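Local structure of regulator of nonsense transcripts 2 (Homo sapiens, 4CEM) at residues Lys130-Arg135 with Arg147-Phe152; Ser123-Trp128 with Leu168-Glu173; Ala91-Ala96 with His108-Phe113. The protein acts as a factor of nonsense-mediated mRNA decay and carries three MIF4G domains, the first of which is the all-helical fragment described here. One frame throughout, in Å; residues are numbered along the deposited sequence.

Interaction 1 (Lys130-Arg135 with Arg147-Phe152); sequences KHFEAR and RTDLRF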
loop_
_atom_site.group_PDB
_atom_site.type_symbol
_atom_site.label_atom_id
_atom_site.label_comp_id
_atom_site.label_asym_id
_atom_site.label_seq_id
_atom_site.Cartn_x
_atom_site.Cartn_y
_atom_site.Cartn_z
ATOM N N LYS A 130 6.046 16.861 -2.933
ATOM C CA LYS A 130 5.909 17.499 -4.247
ATOM C C LYS A 130 5.158 16.575 -5.202
ATOM O O LYS A 130 4.261 17.006 -5.926
ATOM C CB LYS A 130 7.277 17.840 -4.860
ATOM C CG LYS A 130 8.121 18.840 -4.076
ATOM C CD LYS A 130 7.552 20.249 -4.125
ATOM C CE LYS A 130 8.361 21.198 -3.250
ATOM N NZ LYS A 130 7.682 22.514 -3.063
ATOM N N HIS A 131 5.524 15.298 -5.194
ATOM C CA HIS A 131 4.912 14.325 -6.091
ATOM C C HIS A 131 3.422 14.214 -5.876
ATOM O O HIS A 131 2.672 14.067 -6.837
ATOM C CB HIS A 131 5.594 12.967 -5.931
ATOM C CG HIS A 131 5.059 11.894 -6.848
ATOM N ND1 HIS A 131 5.649 11.581 -8.014
ATOM C CD2 HIS A 131 3.965 11.033 -6.713
ATOM C CE1 HIS A 131 4.968 10.574 -8.605
ATOM N NE2 HIS A 131 3.935 10.242 -7.807
ATOM N N PHE A 132 2.970 14.289 -4.626
ATOM C CA PHE A 132 1.529 14.297 -4.344
ATOM C C PHE A 132 0.897 15.663 -4.611
ATOM O O PHE A 132 -0.325 15.773 -4.646
ATOM C CB PHE A 132 1.226 13.835 -2.909
ATOM C CG PHE A 132 1.566 12.394 -2.653
ATOM C CD1 PHE A 132 1.029 11.389 -3.444
ATOM C CD2 PHE A 132 2.426 12.040 -1.622
ATOM C CE1 PHE A 132 1.346 10.059 -3.216
ATOM C CE2 PHE A 132 2.747 10.715 -1.389
ATOM C CZ PHE A 132 2.205 9.722 -2.186
ATOM N N GLU A 133 1.723 16.698 -4.788
ATOM C CA GLU A 133 1.248 17.984 -5.313
ATOM C C GLU A 133 0.909 17.809 -6.788
ATOM O O GLU A 133 -0.237 17.980 -7.191
ATOM C CB GLU A 133 2.305 19.083 -5.162
ATOM C CG GLU A 133 1.755 20.371 -4.598
ATOM C CD GLU A 133 1.551 20.270 -3.102
ATOM O OE1 GLU A 133 2.564 20.309 -2.367
ATOM O OE2 GLU A 133 0.387 20.138 -2.667
ATOM N N ALA A 134 1.914 17.441 -7.580
ATOM C CA ALA A 134 1.746 17.245 -9.018
ATOM C C ALA A 134 0.500 16.426 -9.355
ATOM O O ALA A 134 -0.198 16.733 -10.312
ATOM C CB ALA A 134 2.983 16.585 -9.604
ATOM N N ARG A 135 0.226 15.389 -8.566
ATOM C CA ARG A 135 -0.952 14.544 -8.776
ATOM C C ARG A 135 -2.260 15.301 -8.619
ATOM O O ARG A 135 -3.144 15.181 -9.460
ATOM C CB ARG A 135 -0.973 13.373 -7.793
ATOM C CG ARG A 135 -0.060 12.219 -8.163
ATOM C CD ARG A 135 -0.638 10.888 -7.697
ATOM N NE ARG A 135 0.116 9.751 -8.222
ATOM C CZ ARG A 135 0.096 9.342 -9.492
ATOM N NH1 ARG A 135 -0.638 9.968 -10.412
ATOM N NH2 ARG A 135 0.825 8.294 -9.848
ATOM N N ARG A 147 -1.389 3.158 -5.716
ATOM C CA ARG A 147 -1.496 1.959 -4.888
ATOM C C ARG A 147 -0.144 1.608 -4.282
ATOM O O ARG A 147 0.004 1.540 -3.058
ATOM C CB ARG A 147 -2.026 0.769 -5.684
ATOM C CG ARG A 147 -2.327 -0.428 -4.799
ATOM C CD ARG A 147 -3.155 -1.489 -5.497
ATOM N NE ARG A 147 -2.292 -2.421 -6.212
ATOM C CZ ARG A 147 -2.118 -2.462 -7.531
ATOM N NH1 ARG A 147 -2.761 -1.630 -8.348
ATOM N NH2 ARG A 147 -1.288 -3.365 -8.040
ATOM N N THR A 148 0.841 1.406 -5.151
ATOM C CA THR A 148 2.184 1.064 -4.713
ATOM C C THR A 148 2.777 2.185 -3.869
ATOM O O THR A 148 3.357 1.928 -2.813
ATOM C CB THR A 148 3.095 0.761 -5.912
ATOM O OG1 THR A 148 2.437 -0.167 -6.778
ATOM C CG2 THR A 148 4.407 0.152 -5.450
ATOM N N ASP A 149 2.616 3.425 -4.326
ATOM C CA ASP A 149 3.145 4.577 -3.600
ATOM C C ASP A 149 2.706 4.556 -2.147
ATOM O O ASP A 149 3.521 4.738 -1.236
ATOM C CB ASP A 149 2.687 5.899 -4.235
ATOM C CG ASP A 149 3.446 6.249 -5.509
ATOM O OD1 ASP A 149 4.256 5.422 -5.979
ATOM O OD2 ASP A 149 3.225 7.367 -6.039
ATOM N N LEU A 150 1.414 4.336 -1.932
ATOM C CA LEU A 150 0.868 4.341 -0.580
ATOM C C LEU A 150 1.520 3.239 0.252
ATOM O O LEU A 150 1.929 3.470 1.385
ATOM C CB LEU A 150 -0.651 4.190 -0.595
ATOM C CG LEU A 150 -1.337 4.541 0.730
ATOM C CD1 LEU A 150 -1.268 6.036 0.991
ATOM C CD2 LEU A 150 -2.783 4.066 0.742
ATOM N N ARG A 151 1.642 2.048 -0.317
ATOM C CA ARG A 151 2.318 0.970 0.383
ATOM C C ARG A 151 3.768 1.339 0.654
ATOM O O ARG A 151 4.294 1.073 1.740
ATOM C CB ARG A 151 2.267 -0.321 -0.421
ATOM C CG ARG A 151 3.129 -1.423 0.178
ATOM C CD ARG A 151 3.196 -2.623 -0.731
ATOM N NE ARG A 151 4.099 -3.636 -0.203
ATOM C CZ ARG A 151 4.371 -4.785 -0.814
ATOM N NH1 ARG A 151 3.813 -5.072 -1.983
ATOM N NH2 ARG A 151 5.206 -5.653 -0.256
ATOM N N PHE A 152 4.408 1.938 -0.348
ATOM C CA PHE A 152 5.818 2.298 -0.267
ATOM C C PHE A 152 6.038 3.297 0.877
ATOM O O PHE A 152 6.823 3.023 1.780
ATOM C CB PHE A 152 6.286 2.861 -1.610
ATOM C CG PHE A 152 7.797 2.945 -1.785
ATOM C CD1 PHE A 152 8.693 2.622 -0.768
ATOM C CD2 PHE A 152 8.319 3.366 -3.006
ATOM C CE1 PHE A 152 10.057 2.725 -0.967
ATOM C CE2 PHE A 152 9.682 3.471 -3.204
ATOM C CZ PHE A 152 10.551 3.148 -2.184
#
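D149 presents one carboxylate oxygen, OD2, to three side chains of residues 130-135. The nearest is H131: its NE2 lies 3.4 Å from D149 OD2, with the imidazole and carboxylate planes 66° apart. The two groups approach from opposite directions, D149 out of helix 143-158 and H131 out of helix 120-137. F132 comes in beside them, its CE1 4.3 Å from D149 OD2. R135, one turn along from H131, brings its guanidinium edge toward the same oxygen, with NE 4.5 Å from D149 OD2. The opposite charges attract without direct contact; R135, poorly ordered, also has a long, weak ion pair from NH1 to E138.

H131 reaches across because its CG stands anti to the backbone N (chi1 -178°), extending the ring from its own helix. Both oxygens of D149 are already hydrogen-bonded beside the segments, and K145, one turn earlier, is the strongest polar partner through its salt bridge to OD1; the approaches of H131 and R135 are secondary. The charge of K145, with the more distant one of R135, would probably favour the ionised form of this buried carboxylate. F132 only packs beside it, resting on L146 and I153. The segments run antiparallel, at 154° with axes 13.0 Å apart, so side chains bridge the gap. Such an antiparallel pair of consecutive helices is the building element of the helical MIF4G fold.

Interaction 2 (Ser123-Trp128 with Leu168-Glu173); sequences SLLQVW and LSLIYE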
loop_
_atom_site.group_PDB
_atom_site.type_symbol
_atom_site.label_atom_id
_atom_site.label_comp_id
_atom_site.label_asym_id
_atom_site.label_seq_id
_atom_site.Cartn_x
_atom_site.Cartn_y
_atom_site.Cartn_z
ATOM N N SER A 123 15.184 14.703 1.794
ATOM C CA SER A 123 14.947 14.762 0.344
ATOM C C SER A 123 13.838 13.818 -0.108
ATOM O O SER A 123 12.945 14.229 -0.854
ATOM C CB SER A 123 16.222 14.431 -0.422
ATOM O OG SER A 123 17.336 15.057 0.189
ATOM N N LEU A 124 13.895 12.559 0.334
ATOM C CA LEU A 124 12.870 11.562 -0.031
ATOM C C LEU A 124 11.486 12.051 0.378
ATOM O O LEU A 124 10.554 12.077 -0.435
ATOM C CB LEU A 124 13.162 10.203 0.619
ATOM C CG LEU A 124 12.303 9.019 0.148
ATOM C CD1 LEU A 124 12.617 8.663 -1.295
ATOM C CD2 LEU A 124 12.481 7.798 1.046
ATOM N N LEU A 125 11.363 12.457 1.638
ATOM C CA LEU A 125 10.112 12.999 2.148
ATOM C C LEU A 125 9.665 14.164 1.290
ATOM O O LEU A 125 8.557 14.160 0.761
ATOM C CB LEU A 125 10.281 13.467 3.594
ATOM C CG LEU A 125 9.091 14.166 4.243
ATOM C CD1 LEU A 125 7.898 13.228 4.303
ATOM C CD2 LEU A 125 9.475 14.673 5.631
ATOM N N GLN A 126 10.540 15.154 1.141
ATOM C CA GLN A 126 10.185 16.387 0.444
ATOM C C GLN A 126 9.728 16.098 -0.988
ATOM O O GLN A 126 8.707 16.618 -1.433
ATOM C CB GLN A 126 11.354 17.377 0.491
ATOM C CG GLN A 126 11.046 18.754 -0.075
ATOM C CD GLN A 126 11.692 18.999 -1.434
ATOM O OE1 GLN A 126 10.926 19.588 -2.356
ATOM N NE2 GLN A 126 12.868 18.676 -1.651
ATOM N N VAL A 127 10.442 15.212 -1.675
ATOM C CA VAL A 127 10.104 14.857 -3.055
ATOM C C VAL A 127 8.810 14.049 -3.179
ATOM O O VAL A 127 8.118 14.157 -4.193
ATOM C CB VAL A 127 11.253 14.093 -3.744
ATOM C CG1 VAL A 127 10.890 13.768 -5.187
ATOM C CG2 VAL A 127 12.530 14.914 -3.698
ATOM N N TRP A 128 8.486 13.238 -2.173
ATOM C CA TRP A 128 7.167 12.595 -2.115
ATOM C C TRP A 128 6.059 13.606 -1.964
ATOM O O TRP A 128 4.996 13.465 -2.573
ATOM C CB TRP A 128 7.069 11.590 -0.961
ATOM C CG TRP A 128 7.557 10.199 -1.284
ATOM C CD1 TRP A 128 8.596 9.507 -0.684
ATOM C CD2 TRP A 128 7.026 9.285 -2.291
ATOM N NE1 TRP A 128 8.747 8.267 -1.241
ATOM C CE2 TRP A 128 7.839 8.069 -2.207
ATOM C CE3 TRP A 128 6.005 9.347 -3.221
ATOM C CZ2 TRP A 128 7.617 6.978 -3.030
ATOM C CZ3 TRP A 128 5.787 8.242 -4.043
ATOM C CH2 TRP A 128 6.576 7.083 -3.950
ATOM N N LEU A 168 3.613 9.186 9.196
ATOM C CA LEU A 168 2.202 8.949 9.521
ATOM C C LEU A 168 1.362 10.085 8.955
ATOM O O LEU A 168 0.349 9.858 8.289
ATOM C CB LEU A 168 1.964 8.827 11.033
ATOM C CG LEU A 168 2.572 7.610 11.742
ATOM C CD1 LEU A 168 2.384 7.738 13.247
ATOM C CD2 LEU A 168 1.975 6.314 11.218
ATOM N N SER A 169 1.812 11.307 9.217
ATOM C CA SER A 169 1.169 12.510 8.706
ATOM C C SER A 169 1.015 12.450 7.192
ATOM O O SER A 169 -0.060 12.707 6.668
ATOM C CB SER A 169 1.980 13.743 9.110
ATOM O OG SER A 169 1.568 14.875 8.381
ATOM N N LEU A 170 2.082 12.085 6.492
ATOM C CA LEU A 170 2.025 11.977 5.040
ATOM C C LEU A 170 1.017 10.926 4.564
ATOM O O LEU A 170 0.287 11.167 3.610
ATOM C CB LEU A 170 3.403 11.660 4.484
ATOM C CG LEU A 170 3.517 11.774 2.968
ATOM C CD1 LEU A 170 3.627 13.236 2.566
ATOM C CD2 LEU A 170 4.711 10.974 2.466
ATOM N N ILE A 171 0.977 9.768 5.225
ATOM C CA ILE A 171 0.020 8.709 4.870
ATOM C C ILE A 171 -1.415 9.149 5.171
ATOM O O ILE A 171 -2.312 8.962 4.352
ATOM C CB ILE A 171 0.296 7.386 5.626
ATOM C CG1 ILE A 171 1.663 6.807 5.272
ATOM C CG2 ILE A 171 -0.755 6.332 5.297
ATOM C CD1 ILE A 171 2.175 5.844 6.320
ATOM N N TYR A 172 -1.627 9.727 6.348
ATOM C CA TYR A 172 -2.953 10.222 6.733
ATOM C C TYR A 172 -3.489 11.166 5.667
ATOM O O TYR A 172 -4.628 11.032 5.226
ATOM C CB TYR A 172 -2.901 10.942 8.088
ATOM C CG TYR A 172 -4.262 11.161 8.722
ATOM C CD1 TYR A 172 -4.913 10.122 9.382
ATOM C CD2 TYR A 172 -4.899 12.402 8.663
ATOM C CE1 TYR A 172 -6.160 10.305 9.963
ATOM C CE2 TYR A 172 -6.145 12.594 9.243
ATOM C CZ TYR A 172 -6.773 11.541 9.893
ATOM O OH TYR A 172 -8.011 11.705 10.480
ATOM N N GLU A 173 -2.648 12.111 5.252
ATOM C CA GLU A 173 -2.989 13.048 4.183
ATOM C C GLU A 173 -3.519 12.358 2.935
ATOM O O GLU A 173 -4.578 12.723 2.427
ATOM C CB GLU A 173 -1.774 13.896 3.789
ATOM C CG GLU A 173 -1.818 15.341 4.264
ATOM C CD GLU A 173 -1.074 16.271 3.319
ATOM O OE1 GLU A 173 0.045 15.916 2.879
ATOM O OE2 GLU A 173 -1.622 17.347 3.000
#
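L170 enters between L125 and W128, which are three residues apart on helix 120-137, and touches both with the same methyl group. L170 CD2 lies 4.2 Å from W128 CB and 4.3 Å from L125 CD1, two apolar contacts that make up the close part of this meeting. L125, partly exposed, reaches it with an extended side chain, CG anti to the backbone N (chi1 175°), which lets the branch end approach although its first bond does not aim at the other helix. W128 behaves differently: its CB points toward L170, but the indole then turns away, so the methylene and not the ring meets the leucine. The CA atoms of L125 and L170 are 8.6 Å apart.

In the stacked helices of the MIF4G domain, the helix of residues 120-137 here meets helix 164-181 with helix 143-158 coming between them in sequence. The W128 side chain also packs against D149, I153 and L156 of that intervening helix, and F162, in the loop that follows it, touches both L125 and W128.

The solvent side is looser: Q126, S169 and E173 are exposed and make no contact across the pair. No hydrogen bond joins the two segments, whose buried surface sums to 113 Å².

Interaction 3 (Ala91-Ala96 with His108-Phe113); sequences ASIVEA and HLCSLF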
loop_
_atom_site.group_PDB
_atom_site.type_symbol
_atom_site.label_atom_id
_atom_site.label_comp_id
_atom_site.label_asym_id
_atom_site.label_seq_id
_atom_site.Cartn_x
_atom_site.Cartn_y
_atom_site.Cartn_z
ATOM N N ALA A 91 14.742 11.214 -6.770
ATOM C CA ALA A 91 13.782 11.406 -7.863
ATOM C C ALA A 91 13.528 10.115 -8.641
ATOM O O ALA A 91 12.382 9.787 -8.938
ATOM C CB ALA A 91 14.257 12.508 -8.800
ATOM N N SER A 92 14.594 9.388 -8.973
ATOM C CA SER A 92 14.465 8.078 -9.626
ATOM C C SER A 92 13.604 7.130 -8.788
ATOM O O SER A 92 12.683 6.500 -9.292
ATOM C CB SER A 92 15.843 7.454 -9.847
ATOM O OG SER A 92 16.632 8.244 -10.719
ATOM N N ILE A 93 13.904 7.057 -7.497
ATOM C CA ILE A 93 13.182 6.191 -6.559
ATOM C C ILE A 93 11.687 6.528 -6.497
ATOM O O ILE A 93 10.852 5.630 -6.524
ATOM C CB ILE A 93 13.805 6.264 -5.139
ATOM C CG1 ILE A 93 15.185 5.598 -5.125
ATOM C CG2 ILE A 93 12.898 5.615 -4.105
ATOM C CD1 ILE A 93 16.016 5.929 -3.907
ATOM N N VAL A 94 11.340 7.807 -6.425
ATOM C CA VAL A 94 9.928 8.184 -6.336
ATOM C C VAL A 94 9.156 7.922 -7.638
ATOM O O VAL A 94 7.992 7.522 -7.602
ATOM C CB VAL A 94 9.755 9.654 -5.914
ATOM C CG1 VAL A 94 8.282 10.041 -5.925
ATOM C CG2 VAL A 94 10.359 9.879 -4.536
ATOM N N GLU A 95 9.802 8.127 -8.780
ATOM C CA GLU A 95 9.144 7.943 -10.080
ATOM C C GLU A 95 9.083 6.477 -10.518
ATOM O O GLU A 95 8.149 6.076 -11.200
ATOM C CB GLU A 95 9.854 8.772 -11.152
ATOM C CG GLU A 95 9.753 10.284 -10.934
ATOM C CD GLU A 95 10.948 11.072 -11.477
ATOM O OE1 GLU A 95 11.910 10.454 -12.005
ATOM O OE2 GLU A 95 10.925 12.323 -11.364
ATOM N N ALA A 96 10.081 5.688 -10.132
ATOM C CA ALA A 96 10.160 4.282 -10.528
ATOM C C ALA A 96 8.829 3.539 -10.360
ATOM O O ALA A 96 8.145 3.691 -9.354
ATOM C CB ALA A 96 11.246 3.580 -9.731
ATOM N N HIS A 108 14.830 -1.717 0.833
ATOM C CA HIS A 108 16.193 -2.124 1.180
ATOM C C HIS A 108 17.194 -1.117 0.695
ATOM O O HIS A 108 18.102 -0.749 1.435
ATOM C CB HIS A 108 16.509 -3.526 0.632
ATOM C CG HIS A 108 17.988 -3.865 0.605
ATOM N ND1 HIS A 108 18.661 -4.277 1.698
ATOM C CD2 HIS A 108 18.906 -3.859 -0.441
ATOM C CE1 HIS A 108 19.943 -4.508 1.375
ATOM N NE2 HIS A 108 20.093 -4.253 0.062
ATOM N N LEU A 109 17.045 -0.665 -0.553
ATOM C CA LEU A 109 17.970 0.319 -1.123
ATOM C C LEU A 109 17.806 1.650 -0.424
ATOM O O LEU A 109 18.793 2.325 -0.165
ATOM C CB LEU A 109 17.782 0.493 -2.633
ATOM C CG LEU A 109 18.261 -0.684 -3.496
ATOM C CD1 LEU A 109 17.889 -0.494 -4.964
ATOM C CD2 LEU A 109 19.758 -0.926 -3.335
ATOM N N CYS A 110 16.566 2.019 -0.107
ATOM C CA CYS A 110 16.322 3.250 0.643
ATOM C C CYS A 110 17.005 3.229 2.024
ATOM O O CYS A 110 17.447 4.271 2.518
ATOM C CB CYS A 110 14.824 3.521 0.788
ATOM S SG CYS A 110 13.984 4.053 -0.726
ATOM N N SER A 111 17.120 2.043 2.626
ATOM C CA SER A 111 17.769 1.897 3.931
ATOM C C SER A 111 19.279 2.024 3.842
ATOM O O SER A 111 19.912 2.551 4.756
ATOM C CB SER A 111 17.403 0.560 4.585
ATOM O OG SER A 111 16.002 0.456 4.772
ATOM N N LEU A 112 19.875 1.535 2.758
ATOM C CA LEU A 112 21.319 1.700 2.581
ATOM C C LEU A 112 21.659 3.184 2.367
ATOM O O LEU A 112 22.645 3.681 2.904
ATOM C CB LEU A 112 21.844 0.849 1.426
ATOM C CG LEU A 112 21.715 -0.676 1.517
ATOM C CD1 LEU A 112 22.165 -1.301 0.205
ATOM C CD2 LEU A 112 22.517 -1.232 2.680
ATOM N N PHE A 113 20.836 3.887 1.597
ATOM C CA PHE A 113 20.992 5.338 1.410
ATOM C C PHE A 113 20.875 6.053 2.743
ATOM O O PHE A 113 21.766 6.792 3.147
ATOM C CB PHE A 113 19.924 5.893 0.456
ATOM C CG PHE A 113 20.351 5.942 -0.985
ATOM C CD1 PHE A 113 21.186 6.959 -1.440
ATOM C CD2 PHE A 113 19.915 4.986 -1.891
ATOM C CE1 PHE A 113 21.577 7.020 -2.765
ATOM C CE2 PHE A 113 20.305 5.039 -3.219
ATOM C CZ PHE A 113 21.137 6.057 -3.658
#
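I93 alone carries the side of residues 91-96, meeting C110 and F113 of the helix 103-116. Before it, A91 makes no contact across; its carbonyl O accepts the amide N of E95 at 3.1 Å in the last turn of the helix. S92 faces another way, its OG hydrogen-bonded to the carbonyl O of V59. I93 then points toward the other helix and divides its contacts between two branches. CG2, anti to the backbone N, lies 3.9 Å from C110 SG. The longer branch, extended at chi2 165°, carries CD1 to 4.4 Å from F113 CE2, at a slant to the ring. Both contacts are apolar, and the CA atoms of I93 and C110 stand 8.4 Å apart. C110 and F113 are three residues apart, so they receive the isoleucine on one flank of their helix.

V94 turns to W128 and H131, while its carbonyl O accepts a hydrogen bond from K145 NZ. A96 is the first residue to leave helical geometry, though its N still bonds to S92 O at 2.9 Å.

The contact is buried among other helices: F113 stacks its ring on F120 of helix 120-137 and meets F77 of helix 70-79 edge-to-face, while F152 of helix 143-158 packs against both I93 and C110.

The three contacts share one helical core. Interactions 1 and 2 both use helix 120-137 and have centres about 9 Å apart; W128 joins them, its CZ3 3.4 Å from D149 OD2 and its CZ2 3.7 Å from F152 CD2. Interaction 3 closes earlier in the chain, its centre about 14 Å from each of the others. V94 bridges this gap: its CG1 is 3.6 Å from W128 CE3 and 3.7 Å from H131 ND1. From helix 143-158, F152 brings its CZ to 3.8 Å from C110 SG. K145 has a partner in each of interactions 1 and 3. Along the chain, interaction 1 is nested within the loop closed by interaction 2.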